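Local atomic coordinates of fucolectin-related protein (PDB entry 2WMF), a protein that probably hydrolyses fucosylated blood-group carbohydrate antigens of the host, as the catalytic module of a family 98 glycoside hydrolase from Streptococcus pneumoniae. Residues I479-Y484 and R529-T534; I569-N572 and M576-M579. One frame throughout, in Å; residues are numbered along the deposited sequence.

Contact 1: I479-Y484 and R529-T534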
loop_
_atom_site.group_PDB
_atom_site.type_symbol
_atom_site.label_atom_id
_atom_site.label_comp_id
_atom_site.label_asym_id
_atom_site.label_seq_id
_atom_site.Cartn_x
_atom_site.Cartn_y
_atom_site.Cartn_z
ATOM N N ILE A 479 3.304 -19.899 9.746
ATOM C CA ILE A 479 2.914 -18.685 10.464
ATOM C C ILE A 479 4.011 -17.630 10.277
ATOM O O ILE A 479 5.200 -17.904 10.518
ATOM C CB ILE A 479 2.661 -18.974 11.980
ATOM C CG1 ILE A 479 1.451 -19.966 12.141
ATOM C CG2 ILE A 479 2.377 -17.672 12.746
ATOM C CD1 ILE A 479 1.623 -20.988 13.150
ATOM N N LEU A 480 3.598 -16.448 9.845
ATOM C CA LEU A 480 4.445 -15.276 9.737
ATOM C C LEU A 480 3.955 -14.218 10.758
ATOM O O LEU A 480 2.753 -13.921 10.821
ATOM C CB LEU A 480 4.372 -14.686 8.306
ATOM C CG LEU A 480 5.045 -13.356 8.022
ATOM C CD1 LEU A 480 6.561 -13.504 8.237
ATOM C CD2 LEU A 480 4.758 -12.882 6.610
ATOM N N LEU A 481 4.891 -13.744 11.593
ATOM C CA LEU A 481 4.654 -12.634 12.529
ATOM C C LEU A 481 5.603 -11.517 12.169
ATOM O O LEU A 481 6.804 -11.749 11.882
ATOM C CB LEU A 481 4.912 -13.060 13.978
ATOM C CG LEU A 481 4.245 -14.318 14.544
ATOM C CD1 LEU A 481 4.759 -14.622 16.021
ATOM C CD2 LEU A 481 2.708 -14.252 14.415
ATOM N N ASN A 482 5.109 -10.280 12.213
ATOM C CA ASN A 482 6.066 -9.195 12.122
ATOM C C ASN A 482 5.542 -7.994 12.902
ATOM O O ASN A 482 4.406 -7.539 12.677
ATOM C CB ASN A 482 6.358 -8.837 10.647
ATOM C CG ASN A 482 7.650 -8.041 10.472
ATOM O OD1 ASN A 482 7.909 -7.111 11.250
ATOM N ND2 ASN A 482 8.442 -8.338 9.413
ATOM N N ASN A 483 6.355 -7.503 13.840
ATOM C CA ASN A 483 5.983 -6.329 14.599
ATOM C C ASN A 483 7.032 -5.214 14.562
ATOM O O ASN A 483 7.080 -4.372 15.465
ATOM C CB ASN A 483 5.660 -6.746 16.056
ATOM C CG ASN A 483 6.900 -7.159 16.833
ATOM O OD1 ASN A 483 8.015 -7.229 16.286
ATOM N ND2 ASN A 483 6.712 -7.431 18.107
ATOM N N TYR A 484 7.836 -5.160 13.505
ATOM C CA TYR A 484 9.032 -4.288 13.503
ATOM C C TYR A 484 8.620 -2.821 13.717
ATOM O O TYR A 484 7.788 -2.280 12.960
ATOM C CB TYR A 484 9.805 -4.392 12.178
ATOM C CG TYR A 484 11.191 -3.720 12.254
ATOM C CD1 TYR A 484 12.174 -4.197 13.103
ATOM C CD2 TYR A 484 11.477 -2.597 11.504
ATOM C CE1 TYR A 484 13.373 -3.577 13.223
ATOM C CE2 TYR A 484 12.723 -1.963 11.599
ATOM C CZ TYR A 484 13.682 -2.481 12.440
ATOM O OH TYR A 484 14.915 -1.865 12.573
ATOM N N ARG A 529 8.554 -6.868 22.092
ATOM C CA ARG A 529 7.144 -6.887 22.486
ATOM C C ARG A 529 6.674 -8.336 22.251
ATOM O O ARG A 529 7.167 -9.011 21.360
ATOM C CB ARG A 529 6.292 -5.917 21.610
ATOM C CG ARG A 529 6.899 -4.554 21.508
ATOM C CD ARG A 529 5.935 -3.516 20.978
ATOM N NE ARG A 529 5.298 -3.722 19.677
ATOM C CZ ARG A 529 5.895 -3.578 18.484
ATOM N NH1 ARG A 529 5.169 -3.660 17.383
ATOM N NH2 ARG A 529 7.214 -3.401 18.366
ATOM N N THR A 530 5.672 -8.763 23.001
ATOM C CA THR A 530 5.269 -10.161 23.012
ATOM C C THR A 530 3.989 -10.433 22.185
ATOM O O THR A 530 2.950 -9.759 22.349
ATOM C CB THR A 530 4.995 -10.632 24.448
ATOM O OG1 THR A 530 6.189 -10.429 25.224
ATOM C CG2 THR A 530 4.643 -12.133 24.442
ATOM N N THR A 531 4.076 -11.423 21.299
ATOM C CA THR A 531 2.966 -11.971 20.554
ATOM C C THR A 531 2.796 -13.377 21.093
ATOM O O THR A 531 3.748 -14.135 21.136
ATOM C CB THR A 531 3.264 -12.057 19.042
ATOM O OG1 THR A 531 3.574 -10.761 18.535
ATOM C CG2 THR A 531 2.061 -12.645 18.299
ATOM N N THR A 532 1.579 -13.687 21.550
ATOM C CA THR A 532 1.306 -15.008 22.137
ATOM C C THR A 532 0.395 -15.747 21.155
ATOM O O THR A 532 -0.695 -15.240 20.779
ATOM C CB THR A 532 0.625 -14.882 23.498
ATOM O OG1 THR A 532 1.436 -14.071 24.363
ATOM C CG2 THR A 532 0.382 -16.286 24.104
ATOM N N LEU A 533 0.841 -16.938 20.754
ATOM C CA LEU A 533 0.125 -17.774 19.784
ATOM C C LEU A 533 -0.297 -19.077 20.483
ATOM O O LEU A 533 0.545 -19.760 21.070
ATOM C CB LEU A 533 1.062 -18.083 18.622
ATOM C CG LEU A 533 0.520 -19.037 17.570
ATOM C CD1 LEU A 533 -0.723 -18.463 16.970
ATOM C CD2 LEU A 533 1.651 -19.347 16.513
ATOM N N THR A 534 -1.593 -19.393 20.456
ATOM C CA THR A 534 -2.119 -20.564 21.135
ATOM C C THR A 534 -2.884 -21.439 20.137
ATOM O O THR A 534 -3.804 -20.982 19.459
ATOM C CB THR A 534 -3.061 -20.174 22.282
ATOM O OG1 THR A 534 -2.425 -19.207 23.124
ATOM C CG2 THR A 534 -3.398 -21.375 23.141
#

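Contact 2: I569-N572 and M576-M579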
loop_
_atom_site.group_PDB
_atom_site.type_symbol
_atom_site.label_atom_id
_atom_site.label_comp_id
_atom_site.label_asym_id
_atom_site.label_seq_id
_atom_site.Cartn_x
_atom_site.Cartn_y
_atom_site.Cartn_z
ATOM N N ILE A 569 3.019 -20.812 22.048
ATOM C CA ILE A 569 4.335 -20.215 21.858
ATOM C C ILE A 569 4.241 -18.718 22.142
ATOM O O ILE A 569 3.384 -18.010 21.592
ATOM C CB ILE A 569 4.988 -20.525 20.463
ATOM C CG1 ILE A 569 6.426 -19.989 20.465
ATOM C CG2 ILE A 569 4.159 -19.981 19.363
ATOM C CD1 ILE A 569 7.276 -20.512 19.376
ATOM N N THR A 570 5.116 -18.257 23.040
ATOM C CA THR A 570 5.188 -16.856 23.465
ATOM C C THR A 570 6.424 -16.312 22.801
ATOM O O THR A 570 7.512 -16.754 23.109
ATOM C CB THR A 570 5.301 -16.805 24.999
ATOM O OG1 THR A 570 4.143 -17.460 25.508
ATOM C CG2 THR A 570 5.310 -15.380 25.469
ATOM N N VAL A 571 6.241 -15.385 21.853
ATOM C CA VAL A 571 7.348 -14.872 21.044
ATOM C C VAL A 571 7.609 -13.429 21.475
ATOM O O VAL A 571 6.729 -12.596 21.378
ATOM C CB VAL A 571 7.040 -14.910 19.523
ATOM C CG1 VAL A 571 8.234 -14.429 18.725
ATOM C CG2 VAL A 571 6.624 -16.348 19.100
ATOM N N ASN A 572 8.814 -13.124 21.930
ATOM C CA ASN A 572 9.215 -11.731 22.256
ATOM C C ASN A 572 10.103 -11.242 21.124
ATOM O O ASN A 572 11.142 -11.848 20.839
ATOM C CB ASN A 572 10.012 -11.706 23.554
ATOM C CG ASN A 572 9.463 -12.652 24.556
ATOM O OD1 ASN A 572 10.079 -13.719 24.845
ATOM N ND2 ASN A 572 8.266 -12.363 25.031
ATOM N N MET A 576 10.616 -9.677 12.308
ATOM C CA MET A 576 9.991 -10.841 11.688
ATOM C C MET A 576 10.314 -12.136 12.472
ATOM O O MET A 576 11.468 -12.352 12.883
ATOM C CB MET A 576 10.508 -10.981 10.247
ATOM C CG MET A 576 9.723 -12.021 9.437
ATOM S SD MET A 576 10.368 -12.165 7.743
ATOM C CE MET A 576 9.053 -12.359 6.521
ATOM N N VAL A 577 9.298 -13.005 12.596
ATOM C CA VAL A 577 9.470 -14.379 13.090
ATOM C C VAL A 577 8.603 -15.253 12.182
ATOM O O VAL A 577 7.460 -14.899 11.871
ATOM C CB VAL A 577 9.077 -14.538 14.610
ATOM C CG1 VAL A 577 9.200 -15.991 15.102
ATOM C CG2 VAL A 577 9.918 -13.613 15.447
ATOM N N GLU A 578 9.153 -16.382 11.729
ATOM C CA GLU A 578 8.427 -17.332 10.873
ATOM C C GLU A 578 8.496 -18.723 11.503
ATOM O O GLU A 578 9.519 -19.087 12.058
ATOM C CB GLU A 578 9.089 -17.427 9.493
ATOM C CG GLU A 578 9.077 -16.170 8.686
ATOM C CD GLU A 578 9.559 -16.345 7.261
ATOM O OE1 GLU A 578 10.806 -16.214 7.040
ATOM O OE2 GLU A 578 8.683 -16.595 6.374
ATOM N N MET A 579 7.410 -19.484 11.398
ATOM C CA MET A 579 7.344 -20.848 11.964
ATOM C C MET A 579 6.617 -21.775 11.036
ATOM O O MET A 579 5.721 -21.344 10.348
ATOM C CB MET A 579 6.462 -20.869 13.204
ATOM C CG MET A 579 6.899 -20.063 14.296
ATOM S SD MET A 579 5.562 -20.075 15.515
ATOM C CE MET A 579 5.885 -18.372 15.942
#

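Contact 1: I479-Y484 and R529-T534
Over one face of the Arg529 guanidinium lies the side-chain amide of Asn483, its ND2 3.9 Å above the plane and centred on it. The two planes are stacked, only 21° apart, the side chains running alongside each other from opposite strands. Asn483 CG sits between its own backbone N and carbonyl carbon (chi1 71°), a rotation that lays the amide over the guanidinium; the backbone itself puts Asn483 CB 3.4 Å from Arg529 NH1. The same arginine turns back at its third torsion (chi3 -57°) and takes the Asn483 carbonyl: NH1 meets Asn483 O at 2.8 Å, on a lone pair in the carbonyl plane, while NH2 adds a weak bond to the same oxygen. Thr463 OG1 and Pro464 O hold NE and NH1 from elsewhere, and the Asn483 amide is itself fixed by Gly575 N and His573 O. This polar end closes a beta-sandwich interface, where strand 477-482 of one antiparallel sheet faces strand 529-536 of the other. Farther along, the interface is apolar. Leu481 CD1 and Thr531 CG2 meet tip to tip at 4.0 Å, and Ile479 CD1 reaches Leu533 CD2 at 3.7 Å. At the end of the strand, Asn482 OD1 accepts from Tyr484 N at 3.0 Å, an Asx turn that bends the chain as it leaves the sheet.

Contact 2: I569-N572 and M576-M579
Val571 is the bump in the middle of this contact, and its two methyls go to different neighbours. CG1 comes up against Val577, lying 3.8 Å from CG2 and 4.1 Å from CG1 of that residue, so a single methyl of Val571 faces the fork of the other valine. The two side chains lie flank to flank rather than meeting head-on. The second methyl, Val571 CG2, points at the end of Met579 and stops 3.8 Å from its CE. Met579 is the long knob of the opposing strand. Its CG lies beside the backbone N (chi1 -62°) and the next torsion is extended (chi2 172°), which carries the sulfur out into the space between the sheets, toward Ile569; the bend at chi3 then turns CE into the hollow between Ile569 and Val571. Ile569 forms the other wall of that hollow with its branch methyl, CG2 standing 4.1 Å from Met579 SD and 4.2 Å from Met579 CE. No hydrogen bond crosses between the segments, and all four touching residues are buried.

Strands 566-573 and 576-580 follow each other closely in the chain, yet they do not pair edge to edge. Their segment axes stay 9.4 Å apart at an angle of 155°, so the connection passes from one sheet of the sandwich to the other. In its own sheet strand 566-573 lies between 529-536 and 554-561, whereas 576-580 lies between 477-482 and 546-549. Ile547 of strand 546-549 packs on Ile569, Val577 and Met579, while from strand 554-561 Tyr556 touches Ile569 and Tyr554 touches Val577.

Contacts 1 and 2 are adjoining pieces of one sandwich core, their centres about 5 Å apart. Each spans the two sheets: 477-482 neighbours 576-580 in one, 529-536 neighbours 566-573 in the other. Within the first sheet Leu481 N lies 2.8 Å from Val577 O, a probable hydrogen bond; within the second, the side chains of Thr530 and Asn572 are hydrogen-bonded, OG1 to ND2 2.8 Å. Leu533 from contact 1 packs on Ile569 and Met579 of contact 2, merging the two apolar layers. Both contacts belong to the C-terminal family region, apart from the eight-stranded parallel barrel, although Leu480 and Tyr484 touch helix 307-322.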